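Local coordinates for cysteine protease-like VirA (Shigella flexneri, PDB 3EB8), which promotes bacterial entry into epithelial cells and subsequent spread within and between them, although the alpha-tubulin-specific protease activity ascribed to it is disputed, at residues N102-P108 with T312-I318; V92-A97 with F351-D357; I201-F205 with K216-T220; W141-Y145 with I179-S185. All blocks are in the same frame, centred on the assembly; numbering follows the deposited sequence.

Contact 1 of 4, residues N102-P108 with T312-I318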
loop_
_atom_site.group_PDB
_atom_site.type_symbol
_atom_site.label_atom_id
_atom_site.label_comp_id
_atom_site.label_asym_id
_atom_site.label_seq_id
_atom_site.Cartn_x
_atom_site.Cartn_y
_atom_site.Cartn_z
ATOM N N ASN A 102 12.457 -21.764 1.104
ATOM C CA ASN A 102 12.496 -23.120 0.586
ATOM C C ASN A 102 11.386 -23.255 -0.442
ATOM O O ASN A 102 10.508 -22.393 -0.531
ATOM C CB ASN A 102 12.339 -24.150 1.696
ATOM C CG ASN A 102 10.942 -24.186 2.255
ATOM O OD1 ASN A 102 10.556 -23.329 3.046
ATOM N ND2 ASN A 102 10.169 -25.180 1.847
ATOM N N PHE A 103 11.441 -24.316 -1.236
ATOM C CA PHE A 103 10.494 -24.475 -2.334
ATOM C C PHE A 103 9.485 -25.557 -2.008
ATOM O O PHE A 103 8.814 -26.082 -2.890
ATOM C CB PHE A 103 11.223 -24.792 -3.637
ATOM C CG PHE A 103 12.132 -23.691 -4.104
ATOM C CD1 PHE A 103 13.491 -23.922 -4.267
ATOM C CD2 PHE A 103 11.632 -22.423 -4.378
ATOM C CE1 PHE A 103 14.334 -22.911 -4.709
ATOM C CE2 PHE A 103 12.470 -21.407 -4.822
ATOM C CZ PHE A 103 13.826 -21.652 -4.981
ATOM N N LYS A 104 9.377 -25.862 -0.723
ATOM C CA LYS A 104 8.418 -26.842 -0.239
ATOM C C LYS A 104 7.328 -26.206 0.637
ATOM O O LYS A 104 6.727 -26.888 1.466
ATOM C CB LYS A 104 9.151 -27.963 0.515
ATOM C CG LYS A 104 10.167 -28.730 -0.359
ATOM C CD LYS A 104 10.995 -29.727 0.445
ATOM C CE LYS A 104 12.102 -30.341 -0.408
ATOM N NZ LYS A 104 12.692 -31.578 0.202
ATOM N N THR A 105 7.084 -24.906 0.443
ATOM C CA THR A 105 6.021 -24.183 1.142
ATOM C C THR A 105 5.031 -23.573 0.152
ATOM O O THR A 105 5.350 -23.348 -1.015
ATOM C CB THR A 105 6.572 -23.071 2.045
ATOM O OG1 THR A 105 7.633 -23.594 2.848
ATOM C CG2 THR A 105 5.486 -22.559 2.978
ATOM N N HIS A 106 3.823 -23.304 0.631
ATOM C CA HIS A 106 2.745 -22.831 -0.215
ATOM C C HIS A 106 2.468 -21.350 0.032
ATOM O O HIS A 106 1.610 -20.762 -0.615
ATOM C CB HIS A 106 1.480 -23.649 0.070
ATOM C CG HIS A 106 0.985 -23.521 1.479
ATOM N ND1 HIS A 106 1.444 -24.317 2.506
ATOM C CD2 HIS A 106 0.081 -22.678 2.035
ATOM C CE1 HIS A 106 0.839 -23.979 3.632
ATOM N NE2 HIS A 106 0.006 -22.986 3.372
ATOM N N LYS A 107 3.195 -20.751 0.972
ATOM C CA LYS A 107 2.960 -19.352 1.344
ATOM C C LYS A 107 4.258 -18.658 1.786
ATOM O O LYS A 107 5.209 -19.325 2.220
ATOM C CB LYS A 107 1.919 -19.279 2.471
ATOM C CG LYS A 107 2.373 -19.950 3.787
ATOM C CD LYS A 107 1.301 -19.872 4.870
ATOM C CE LYS A 107 1.713 -20.635 6.123
ATOM N NZ LYS A 107 1.876 -22.106 5.891
ATOM N N PRO A 108 4.298 -17.318 1.697
ATOM C CA PRO A 108 5.489 -16.593 2.149
ATOM C C PRO A 108 5.682 -16.794 3.634
ATOM O O PRO A 108 4.679 -16.926 4.350
ATOM C CB PRO A 108 5.140 -15.130 1.885
ATOM C CG PRO A 108 4.026 -15.147 0.863
ATOM C CD PRO A 108 3.286 -16.437 1.090
ATOM N N THR A 312 10.724 -16.506 -6.267
ATOM C CA THR A 312 12.053 -16.022 -6.596
ATOM C C THR A 312 12.985 -17.212 -6.616
ATOM O O THR A 312 12.563 -18.345 -6.379
ATOM C CB THR A 312 12.578 -15.033 -5.534
ATOM O OG1 THR A 312 12.808 -15.742 -4.304
ATOM C CG2 THR A 312 11.572 -13.885 -5.301
ATOM N N CYS A 313 14.258 -16.954 -6.887
ATOM C CA CYS A 313 15.253 -18.021 -6.913
ATOM C C CYS A 313 15.573 -18.554 -5.506
ATOM O O CYS A 313 16.358 -19.490 -5.361
ATOM C CB CYS A 313 16.536 -17.517 -7.558
ATOM S SG CYS A 313 17.179 -16.153 -6.629
ATOM N N ASN A 314 14.968 -17.962 -4.479
ATOM C CA ASN A 314 15.166 -18.419 -3.097
ATOM C C ASN A 314 13.931 -19.053 -2.460
ATOM O O ASN A 314 14.019 -19.685 -1.413
ATOM C CB ASN A 314 15.638 -17.269 -2.214
ATOM C CG ASN A 314 17.029 -16.793 -2.570
ATOM O OD1 ASN A 314 17.761 -17.465 -3.303
ATOM N ND2 ASN A 314 17.409 -15.632 -2.042
ATOM N N GLY A 315 12.770 -18.867 -3.074
ATOM C CA GLY A 315 11.556 -19.415 -2.509
ATOM C C GLY A 315 10.340 -18.551 -2.754
ATOM O O GLY A 315 10.281 -17.808 -3.731
ATOM N N VAL A 316 9.366 -18.649 -1.856
ATOM C CA VAL A 316 8.115 -17.920 -2.008
ATOM C C VAL A 316 8.246 -16.493 -1.487
ATOM O O VAL A 316 8.323 -16.253 -0.272
ATOM C CB VAL A 316 6.959 -18.632 -1.273
ATOM C CG1 VAL A 316 5.621 -17.981 -1.621
ATOM C CG2 VAL A 316 6.944 -20.111 -1.624
ATOM N N GLY A 317 8.272 -15.544 -2.418
ATOM C CA GLY A 317 8.360 -14.134 -2.082
ATOM C C GLY A 317 7.051 -13.429 -2.355
ATOM O O GLY A 317 6.024 -14.071 -2.567
ATOM N N ILE A 318 7.091 -12.103 -2.359
ATOM C CA ILE A 318 5.905 -11.287 -2.578
ATOM C C ILE A 318 6.196 -10.158 -3.560
ATOM O O ILE A 318 7.281 -9.585 -3.556
ATOM C CB ILE A 318 5.393 -10.665 -1.256
ATOM C CG1 ILE A 318 4.676 -11.705 -0.396
ATOM C CG2 ILE A 318 4.456 -9.506 -1.540
ATOM C CD1 ILE A 318 4.549 -11.303 1.074
HETATM O O HOH W 1 10.019 -20.105 0.454
#
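Asn102 and Phe103 meet the tight turn of a beta hairpin, in which Cys313 and Asn314 link strand 300-312 to strand 315-327; Thr312 OG1 accepts from Asn314 N in an ST turn. The backbone of Asn102 comes first: a water donates to its carbonyl O and accepts from Val316 N (2.8 Å), bridging the loop to the strand. Phe103 then drives its ring into the turn. With CG anti to the carbonyl carbon (chi1 -64°), the ring presents its edge to two carbonyls, CE2 lying 3.4 Å from Thr312 O and CZ 3.4 Å from Cys313 O. CE2 also comes within 3.2 Å of Gly315 CA, and the lack of a side chain at Gly315 leaves room for the carbonyl O of Asn102. Beyond the hairpin, Phe265 meets the Phe103 ring with its plane nearly parallel. Further on, the carbonyl O of Thr105 rests 3.7 Å from Val316 CG2, while the other branch of this valine, CG1, packs against the Lys107-Pro108 peptide, nearest to Pro108 N. Pro108 ends the contact against Ile318, itself packed against helix 110-118. The two side chains cross at about a right angle, Pro108 CG touching Ile318 CG1 at 3.7 Å.

Contact 2 of 4, residues V92-A97 with F351-D357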
loop_
_atom_site.group_PDB
_atom_site.type_symbol
_atom_site.label_atom_id
_atom_site.label_comp_id
_atom_site.label_asym_id
_atom_site.label_seq_id
_atom_site.Cartn_x
_atom_site.Cartn_y
_atom_site.Cartn_z
ATOM N N VAL A 92 12.197 -1.709 -10.471
ATOM C CA VAL A 92 11.587 -2.503 -9.418
ATOM C C VAL A 92 12.670 -3.303 -8.721
ATOM O O VAL A 92 13.309 -4.156 -9.339
ATOM C CB VAL A 92 10.536 -3.445 -9.996
ATOM C CG1 VAL A 92 9.880 -4.284 -8.882
ATOM C CG2 VAL A 92 9.500 -2.643 -10.796
ATOM N N HIS A 93 12.875 -3.021 -7.438
ATOM C CA HIS A 93 13.934 -3.660 -6.658
ATOM C C HIS A 93 13.472 -4.871 -5.870
ATOM O O HIS A 93 12.281 -5.042 -5.613
ATOM C CB HIS A 93 14.579 -2.649 -5.714
ATOM C CG HIS A 93 15.482 -1.687 -6.411
ATOM N ND1 HIS A 93 16.846 -1.860 -6.471
ATOM C CD2 HIS A 93 15.215 -0.555 -7.104
ATOM C CE1 HIS A 93 17.381 -0.868 -7.160
ATOM N NE2 HIS A 93 16.411 -0.065 -7.557
ATOM N N THR A 94 14.431 -5.707 -5.493
ATOM C CA THR A 94 14.165 -6.845 -4.639
ATOM C C THR A 94 14.786 -6.621 -3.266
ATOM O O THR A 94 15.991 -6.397 -3.150
ATOM C CB THR A 94 14.748 -8.116 -5.266
ATOM O OG1 THR A 94 14.062 -8.383 -6.499
ATOM C CG2 THR A 94 14.640 -9.303 -4.317
ATOM N N ILE A 95 13.941 -6.658 -2.237
ATOM C CA ILE A 95 14.369 -6.519 -0.859
ATOM C C ILE A 95 14.440 -7.905 -0.245
ATOM O O ILE A 95 13.479 -8.671 -0.312
ATOM C CB ILE A 95 13.361 -5.674 -0.037
ATOM C CG1 ILE A 95 13.066 -4.340 -0.737
ATOM C CG2 ILE A 95 13.855 -5.464 1.395
ATOM C CD1 ILE A 95 14.306 -3.564 -1.102
ATOM N N THR A 96 15.581 -8.239 0.335
ATOM C CA THR A 96 15.718 -9.518 1.002
ATOM C C THR A 96 15.179 -9.524 2.433
ATOM O O THR A 96 15.506 -8.663 3.246
ATOM C CB THR A 96 17.148 -9.970 0.999
ATOM O OG1 THR A 96 17.607 -10.059 -0.357
ATOM C CG2 THR A 96 17.244 -11.338 1.651
ATOM N N ALA A 97 14.320 -10.492 2.722
ATOM C CA ALA A 97 13.780 -10.672 4.064
ATOM C C ALA A 97 14.689 -11.608 4.845
ATOM O O ALA A 97 15.380 -12.442 4.260
ATOM C CB ALA A 97 12.388 -11.231 4.008
ATOM N N PHE A 351 5.819 -0.550 -7.204
ATOM C CA PHE A 351 6.103 -1.978 -7.096
ATOM C C PHE A 351 7.318 -2.267 -6.230
ATOM O O PHE A 351 8.248 -1.481 -6.172
ATOM C CB PHE A 351 6.409 -2.570 -8.468
ATOM C CG PHE A 351 5.207 -2.923 -9.264
ATOM C CD1 PHE A 351 4.335 -1.936 -9.703
ATOM C CD2 PHE A 351 4.959 -4.243 -9.615
ATOM C CE1 PHE A 351 3.230 -2.258 -10.452
ATOM C CE2 PHE A 351 3.853 -4.575 -10.380
ATOM C CZ PHE A 351 2.986 -3.582 -10.801
ATOM N N ALA A 352 7.322 -3.430 -5.601
ATOM C CA ALA A 352 8.545 -3.983 -5.065
ATOM C C ALA A 352 8.460 -5.502 -5.041
ATOM O O ALA A 352 7.380 -6.083 -4.922
ATOM C CB ALA A 352 8.851 -3.428 -3.648
ATOM N N ILE A 353 9.615 -6.140 -5.156
ATOM C CA ILE A 353 9.721 -7.561 -4.924
ATOM C C ILE A 353 10.414 -7.806 -3.584
ATOM O O ILE A 353 11.435 -7.187 -3.267
ATOM C CB ILE A 353 10.446 -8.277 -6.077
ATOM C CG1 ILE A 353 9.550 -8.298 -7.320
ATOM C CG2 ILE A 353 10.759 -9.716 -5.711
ATOM C CD1 ILE A 353 10.230 -8.867 -8.545
ATOM N N ILE A 354 9.818 -8.693 -2.796
ATOM C CA ILE A 354 10.359 -9.094 -1.510
ATOM C C ILE A 354 10.687 -10.582 -1.598
ATOM O O ILE A 354 9.820 -11.403 -1.900
ATOM C CB ILE A 354 9.369 -8.808 -0.362
ATOM C CG1 ILE A 354 9.144 -7.293 -0.210
ATOM C CG2 ILE A 354 9.867 -9.396 0.935
ATOM C CD1 ILE A 354 8.146 -6.701 -1.191
ATOM N N SER A 355 11.956 -10.915 -1.380
ATOM C CA SER A 355 12.429 -12.284 -1.533
ATOM C C SER A 355 12.890 -12.885 -0.207
ATOM O O SER A 355 13.507 -12.182 0.615
ATOM C CB SER A 355 13.594 -12.322 -2.527
ATOM O OG SER A 355 14.161 -13.616 -2.599
ATOM N N PRO A 356 12.592 -14.185 0.005
ATOM C CA PRO A 356 13.227 -14.916 1.104
ATOM C C PRO A 356 14.713 -14.894 0.819
ATOM O O PRO A 356 15.100 -14.790 -0.354
ATOM C CB PRO A 356 12.712 -16.347 0.932
ATOM C CG PRO A 356 11.590 -16.280 -0.027
ATOM C CD PRO A 356 11.807 -15.072 -0.871
ATOM N N ASP A 357 15.547 -14.969 1.846
ATOM C CA ASP A 357 16.984 -15.046 1.604
ATOM C C ASP A 357 17.348 -16.462 1.200
ATOM O O ASP A 357 16.441 -17.283 1.106
ATOM C CB ASP A 357 17.791 -14.612 2.822
ATOM C CG ASP A 357 19.189 -14.204 2.448
ATOM O OD1 ASP A 357 19.666 -14.684 1.404
ATOM O OD2 ASP A 357 19.804 -13.397 3.169
#
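Val92 straddles Phe351 at the start of a parallel strand pairing, its methyls CG1 and CG2 each 3.9 Å from Phe351 CB, the methylene sitting in the valine's fork. From here strand 94-97 runs beside strand 348-356 in the mixed sheet, with Thr94 level with Ile353, Ile95 with Ile354 and Thr96 with Ser355. On the face carrying the threonines, Thr94 fits between two neighbours: OG1, set beside the backbone N (chi1 -64°), leans on Ile353 CB (3.6 Å), whereas CG2, anti to that N, reaches forward to Ser355 CB at 3.7 Å. Thr96 repeats the step, its CG2 meeting Asp357 CB at 3.5 Å. The other face bears Ile95, Ile354 and the small Ala97, packed by Val112, Thr115 and Ala116 of helix 110-118. Helix 245-265 touches Val92, Phe351 and Ile353. Between the strands, four backbone bonds alternate in direction, from Ile353 N to His93 O (2.9 Å) through to the almost straight Ala97 N to Ser355 O (2.8 Å, 177°). Ser355 OG bonds back to Pro356 O and also pairs with Thr312 OG1. The pairing thus rests on backbone polarity, while side chains add mainly apolar contact and the Ser355 hydroxyl has polar partners of its own.

Contact 3 of 4, residues I201-F205 with K216-T220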
loop_
_atom_site.group_PDB
_atom_site.type_symbol
_atom_site.label_atom_id
_atom_site.label_comp_id
_atom_site.label_asym_id
_atom_site.label_seq_id
_atom_site.Cartn_x
_atom_site.Cartn_y
_atom_site.Cartn_z
ATOM N N ILE A 201 -19.627 -0.375 16.781
ATOM C CA ILE A 201 -18.447 0.188 17.415
ATOM C C ILE A 201 -18.359 -0.292 18.849
ATOM O O ILE A 201 -17.318 -0.799 19.277
ATOM C CB ILE A 201 -18.445 1.736 17.322
ATOM C CG1 ILE A 201 -17.839 2.153 15.981
ATOM C CG2 ILE A 201 -17.654 2.370 18.466
ATOM C CD1 ILE A 201 -18.289 3.505 15.501
ATOM N N ASN A 202 -19.468 -0.165 19.574
ATOM C CA ASN A 202 -19.518 -0.610 20.962
ATOM C C ASN A 202 -19.417 -2.125 21.128
ATOM O O ASN A 202 -18.847 -2.598 22.111
ATOM C CB ASN A 202 -20.734 -0.035 21.684
ATOM C CG ASN A 202 -20.442 1.316 22.311
ATOM O OD1 ASN A 202 -19.452 1.473 23.032
ATOM N ND2 ASN A 202 -21.290 2.298 22.037
ATOM N N SER A 203 -19.940 -2.878 20.160
ATOM C CA SER A 203 -19.775 -4.333 20.158
ATOM C C SER A 203 -18.300 -4.726 20.066
ATOM O O SER A 203 -17.887 -5.732 20.628
ATOM C CB SER A 203 -20.540 -4.980 18.991
ATOM O OG SER A 203 -21.924 -5.136 19.274
ATOM N N ASN A 204 -17.515 -3.927 19.348
ATOM C CA ASN A 204 -16.126 -4.286 19.038
ATOM C C ASN A 204 -15.081 -3.572 19.871
ATOM O O ASN A 204 -13.888 -3.809 19.697
ATOM C CB ASN A 204 -15.811 -4.057 17.552
ATOM C CG ASN A 204 -16.354 -5.157 16.673
ATOM O OD1 ASN A 204 -15.826 -6.271 16.661
ATOM N ND2 ASN A 204 -17.428 -4.859 15.943
ATOM N N PHE A 205 -15.535 -2.695 20.755
ATOM C CA PHE A 205 -14.643 -1.983 21.664
ATOM C C PHE A 205 -15.192 -2.006 23.096
ATOM O O PHE A 205 -15.816 -1.047 23.547
ATOM C CB PHE A 205 -14.432 -0.540 21.195
ATOM C CG PHE A 205 -13.499 -0.406 20.019
ATOM C CD1 PHE A 205 -13.902 0.255 18.866
ATOM C CD2 PHE A 205 -12.220 -0.924 20.065
ATOM C CE1 PHE A 205 -13.043 0.393 17.776
ATOM C CE2 PHE A 205 -11.358 -0.794 18.980
ATOM C CZ PHE A 205 -11.774 -0.135 17.836
ATOM N N LYS A 216 -13.255 4.910 19.905
ATOM C CA LYS A 216 -14.671 4.676 19.677
ATOM C C LYS A 216 -15.264 5.914 19.023
ATOM O O LYS A 216 -16.068 5.822 18.089
ATOM C CB LYS A 216 -15.399 4.388 20.993
ATOM C CG LYS A 216 -15.026 3.080 21.644
ATOM C CD LYS A 216 -16.109 2.629 22.615
ATOM C CE LYS A 216 -16.694 3.804 23.381
ATOM N NZ LYS A 216 -17.850 3.412 24.243
ATOM N N LEU A 217 -14.838 7.068 19.531
ATOM C CA LEU A 217 -15.339 8.364 19.106
ATOM C C LEU A 217 -14.900 8.618 17.682
ATOM O O LEU A 217 -15.693 9.011 16.829
ATOM C CB LEU A 217 -14.750 9.448 19.994
ATOM C CG LEU A 217 -15.710 10.531 20.436
ATOM C CD1 LEU A 217 -16.657 9.948 21.496
ATOM C CD2 LEU A 217 -14.907 11.697 20.976
ATOM N N LEU A 218 -13.616 8.386 17.448
ATOM C CA LEU A 218 -13.006 8.576 16.151
ATOM C C LEU A 218 -13.745 7.766 15.091
ATOM O O LEU A 218 -14.189 8.306 14.071
ATOM C CB LEU A 218 -11.540 8.152 16.219
ATOM C CG LEU A 218 -10.701 8.278 14.951
ATOM C CD1 LEU A 218 -10.852 9.683 14.401
ATOM C CD2 LEU A 218 -9.237 7.965 15.262
ATOM N N PHE A 219 -13.890 6.467 15.332
ATOM C CA PHE A 219 -14.521 5.608 14.343
ATOM C C PHE A 219 -16.016 5.845 14.239
ATOM O O PHE A 219 -16.618 5.504 13.241
ATOM C CB PHE A 219 -14.217 4.125 14.590
ATOM C CG PHE A 219 -12.762 3.803 14.502
ATOM C CD1 PHE A 219 -12.121 3.128 15.521
ATOM C CD2 PHE A 219 -12.013 4.237 13.415
ATOM C CE1 PHE A 219 -10.757 2.855 15.445
ATOM C CE2 PHE A 219 -10.651 3.962 13.333
ATOM C CZ PHE A 219 -10.026 3.266 14.353
ATOM N N THR A 220 -16.614 6.426 15.267
ATOM C CA THR A 220 -18.034 6.752 15.191
ATOM C C THR A 220 -18.272 7.855 14.170
ATOM O O THR A 220 -19.227 7.809 13.401
ATOM C CB THR A 220 -18.609 7.179 16.561
ATOM O OG1 THR A 220 -18.666 6.038 17.427
ATOM C CG2 THR A 220 -20.013 7.740 16.396
#
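Ile201 and Thr220 form the tight part of a helical hairpin in which helix 194-204 turns back into helix 210-221, inside the region assigned to tubulin binding. The delta methyl of Ile201 is pushed into the second helix: CD1 lies 3.2 Å from Thr220 OG1 and 3.4 Å from Phe219 O, with the two side chains of Ile201 and Thr220 crossing at about a right angle. Its branch CG2 leans on Lys216 CB. The threonine hydroxyl facing this methyl is not left without a partner, because Thr220 OG1 donates to Lys216 O at 2.7 Å. That carbonyl also takes the regular helix bond from Thr220 N, and the two donors reach it from opposite faces of its plane. Next to it, the Phe205 and Phe219 side chains also cross nearly perpendicularly, touching through Phe205 CE1 and Phe219 CD1 at 3.7 Å, with Leu169, Pro166, Ile163 and Ile165 around them.

The outer side is held by Lys216 and Asn202, which are both partly exposed. The lysine chain runs antiparallel to the Phe205 side chain, its CG 3.7 Å from Phe205 CB. A bend in its chain (chi3 -39°) then carries NZ to Asn202 OD1, at 2.8 Å, in the carbonyl plane and on a lone pair. Asn202 ND2 makes a weak bond to Asn198 O in the preceding helical turn. The chemistry is therefore graded: apolar packing within, and over it a lysine whose methylenes serve the core while its ammonium group, probably charged, ties the helices together at the partly exposed side through a neutral amide.

Contact 4 of 4, residues W141-Y145 with I179-S185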
loop_
_atom_site.group_PDB
_atom_site.type_symbol
_atom_site.label_atom_id
_atom_site.label_comp_id
_atom_site.label_asym_id
_atom_site.label_seq_id
_atom_site.Cartn_x
_atom_site.Cartn_y
_atom_site.Cartn_z
ATOM N N TRP A 141 -17.971 -3.682 -4.583
ATOM C CA TRP A 141 -18.712 -4.283 -3.467
ATOM C C TRP A 141 -18.384 -5.773 -3.274
ATOM O O TRP A 141 -18.185 -6.223 -2.150
ATOM C CB TRP A 141 -20.234 -4.143 -3.629
ATOM C CG TRP A 141 -20.783 -2.750 -3.807
ATOM C CD1 TRP A 141 -21.950 -2.414 -4.435
ATOM C CD2 TRP A 141 -20.209 -1.519 -3.342
ATOM N NE1 TRP A 141 -22.134 -1.055 -4.397
ATOM C CE2 TRP A 141 -21.077 -0.480 -3.743
ATOM C CE3 TRP A 141 -19.041 -1.193 -2.643
ATOM C CZ2 TRP A 141 -20.816 0.862 -3.461
ATOM C CZ3 TRP A 141 -18.780 0.147 -2.362
ATOM C CH2 TRP A 141 -19.663 1.156 -2.774
ATOM N N HIS A 142 -18.345 -6.537 -4.362
ATOM C CA HIS A 142 -18.036 -7.964 -4.260
ATOM C C HIS A 142 -16.574 -8.173 -3.891
ATOM O O HIS A 142 -16.238 -9.109 -3.172
ATOM C CB HIS A 142 -18.367 -8.703 -5.564
ATOM C CG HIS A 142 -19.815 -8.645 -5.939
ATOM N ND1 HIS A 142 -20.471 -7.461 -6.201
ATOM C CD2 HIS A 142 -20.733 -9.628 -6.097
ATOM C CE1 HIS A 142 -21.732 -7.715 -6.501
ATOM N NE2 HIS A 142 -21.917 -9.023 -6.446
ATOM N N ASP A 143 -15.715 -7.288 -4.387
ATOM C CA ASP A 143 -14.301 -7.300 -4.037
ATOM C C ASP A 143 -14.064 -7.148 -2.521
ATOM O O ASP A 143 -13.343 -7.937 -1.920
ATOM C CB ASP A 143 -13.547 -6.228 -4.832
ATOM C CG ASP A 143 -13.507 -6.539 -6.316
ATOM O OD1 ASP A 143 -13.715 -7.723 -6.667
ATOM O OD2 ASP A 143 -13.278 -5.615 -7.135
ATOM N N ILE A 144 -14.670 -6.154 -1.886
ATOM C CA ILE A 144 -14.475 -6.030 -0.433
ATOM C C ILE A 144 -15.123 -7.205 0.323
ATOM O O ILE A 144 -14.512 -7.797 1.206
ATOM C CB ILE A 144 -14.915 -4.651 0.124
ATOM C CG1 ILE A 144 -14.456 -4.493 1.577
ATOM C CG2 ILE A 144 -16.403 -4.468 -0.016
ATOM C CD1 ILE A 144 -14.559 -3.065 2.131
ATOM N N TYR A 145 -16.339 -7.572 -0.056
ATOM C CA TYR A 145 -16.996 -8.718 0.545
ATOM C C TYR A 145 -16.083 -9.959 0.540
ATOM O O TYR A 145 -15.757 -10.509 1.594
ATOM C CB TYR A 145 -18.320 -9.034 -0.160
ATOM C CG TYR A 145 -19.041 -10.210 0.459
ATOM C CD1 TYR A 145 -19.700 -10.075 1.664
ATOM C CD2 TYR A 145 -19.020 -11.461 -0.137
ATOM C CE1 TYR A 145 -20.339 -11.136 2.252
ATOM C CE2 TYR A 145 -19.663 -12.541 0.439
ATOM C CZ TYR A 145 -20.326 -12.372 1.638
ATOM O OH TYR A 145 -20.976 -13.437 2.236
ATOM N N ILE A 179 -23.321 -4.658 2.181
ATOM C CA ILE A 179 -22.424 -5.309 1.238
ATOM C C ILE A 179 -22.406 -6.824 1.483
ATOM O O ILE A 179 -21.888 -7.302 2.501
ATOM C CB ILE A 179 -20.988 -4.728 1.298
ATOM C CG1 ILE A 179 -20.982 -3.241 0.902
ATOM C CG2 ILE A 179 -20.068 -5.525 0.402
ATOM C CD1 ILE A 179 -19.651 -2.520 1.118
ATOM N N ASN A 180 -23.000 -7.571 0.555
ATOM C CA ASN A 180 -22.896 -9.027 0.566
ATOM C C ASN A 180 -22.649 -9.609 -0.821
ATOM O O ASN A 180 -22.223 -8.898 -1.741
ATOM C CB ASN A 180 -24.109 -9.685 1.237
ATOM C CG ASN A 180 -25.415 -9.301 0.587
ATOM O OD1 ASN A 180 -25.540 -9.302 -0.640
ATOM N ND2 ASN A 180 -26.408 -8.975 1.410
ATOM N N GLU A 181 -22.924 -10.901 -0.964
ATOM C CA GLU A 181 -22.541 -11.631 -2.165
ATOM C C GLU A 181 -23.434 -11.308 -3.351
ATOM O O GLU A 181 -23.041 -11.517 -4.499
ATOM C CB GLU A 181 -22.503 -13.142 -1.904
ATOM C CG GLU A 181 -23.840 -13.762 -1.508
ATOM C CD GLU A 181 -24.056 -13.861 0.001
ATOM O OE1 GLU A 181 -23.508 -13.022 0.755
ATOM O OE2 GLU A 181 -24.793 -14.780 0.425
ATOM N N PHE A 182 -24.629 -10.790 -3.080
ATOM C CA PHE A 182 -25.517 -10.365 -4.167
ATOM C C PHE A 182 -26.111 -8.954 -4.005
ATOM O O PHE A 182 -27.319 -8.766 -4.141
ATOM C CB PHE A 182 -26.628 -11.407 -4.423
ATOM C CG PHE A 182 -26.888 -12.347 -3.260
ATOM C CD1 PHE A 182 -27.305 -11.860 -2.024
ATOM C CD2 PHE A 182 -26.742 -13.725 -3.419
ATOM C CE1 PHE A 182 -27.552 -12.730 -0.964
ATOM C CE2 PHE A 182 -26.988 -14.600 -2.363
ATOM C CZ PHE A 182 -27.394 -14.102 -1.136
ATOM N N ILE A 183 -25.267 -7.957 -3.747
ATOM C CA ILE A 183 -25.769 -6.617 -3.445
ATOM C C ILE A 183 -26.204 -5.824 -4.670
ATOM O O ILE A 183 -27.085 -4.967 -4.573
ATOM C CB ILE A 183 -24.773 -5.779 -2.596
ATOM C CG1 ILE A 183 -25.159 -4.285 -2.626
ATOM C CG2 ILE A 183 -23.338 -6.018 -3.055
ATOM C CD1 ILE A 183 -24.260 -3.384 -1.778
ATOM N N ASP A 184 -25.598 -6.124 -5.815
ATOM C CA ASP A 184 -25.814 -5.364 -7.064
ATOM C C ASP A 184 -24.722 -4.311 -7.232
ATOM O O ASP A 184 -24.625 -3.362 -6.461
ATOM C CB ASP A 184 -27.208 -4.720 -7.167
ATOM C CG ASP A 184 -27.437 -4.012 -8.517
ATOM O OD1 ASP A 184 -27.583 -4.708 -9.545
ATOM O OD2 ASP A 184 -27.476 -2.761 -8.557
ATOM N N SER A 185 -23.914 -4.512 -8.262
ATOM C CA SER A 185 -22.678 -3.792 -8.471
ATOM C C SER A 185 -22.890 -2.285 -8.544
ATOM O O SER A 185 -22.082 -1.520 -8.035
ATOM C CB SER A 185 -22.038 -4.284 -9.770
ATOM O OG SER A 185 -22.591 -3.611 -10.890
HETATM O O HOH W 2 -19.929 -2.737 -6.855
#
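Tyr145 lies flat under a peptide bond: the Asn180-Glu181 amide passes over its ring, with Asn180 C and Glu181 N each 3.8 Å above the plane and over its centre. Asn180 CA adds a CH-pi contact, 4.0 Å from the ring centroid. The backbone is bent here by an Asx turn, Asn180 OD1 accepting from Phe182 N, as the loop after helix 167-176 wraps one side of helix 140-149 and enters the region assigned to tubulin binding. Glu181 runs alongside the tyrosine in the same direction, its carboxylate plane turned 32° from the ring.

Next to the ring, Ile179 fits against the helix. With CG1 beside the backbone N (chi1 -63°), CG2 falls anti to it and presses to 3.2 Å from Trp141 O, also touching Ile144 CG2, while CD1 meets Trp141 CE3 nearby. Thr233 and Ile174, from two further helices, back this apolar patch. Farther along the same side of the indole, Ile183 CD1 touches Trp141 CD1 at 3.7 Å. Asp184 O lies in the ring plane at the edge, 3.5 Å from Trp141 CD1; the indole N-H itself goes to Lys187 O. A water sits over the indole face opposite the two isoleucines, toward the rim, where it accepts from Trp141 N and donates to Ser185 O at 2.7 Å.

Overall arrangement
Of the segments in contact, 92-97 and then 102-108 come first along the chain, and their partners come only much later. Residues 141-145 open contact 4, which 179-185 closes over helix 140-149; contact 3 follows in series as a short hairpin between helices 194-204 and 210-221. Strand 315-327 then closes contact 1, and the C-terminal strand 348-356 closes contact 2, so that contact 2 encloses contact 1, which in turn encloses contacts 4 and 3. None cross. Contacts 1 and 2 touch through neighbouring strands of the mixed sheet, where Ile318 O probably accepts from Ile354 N. Contacts 3 and 4 stay apart in the helical part, their centres about 24 Å from each other.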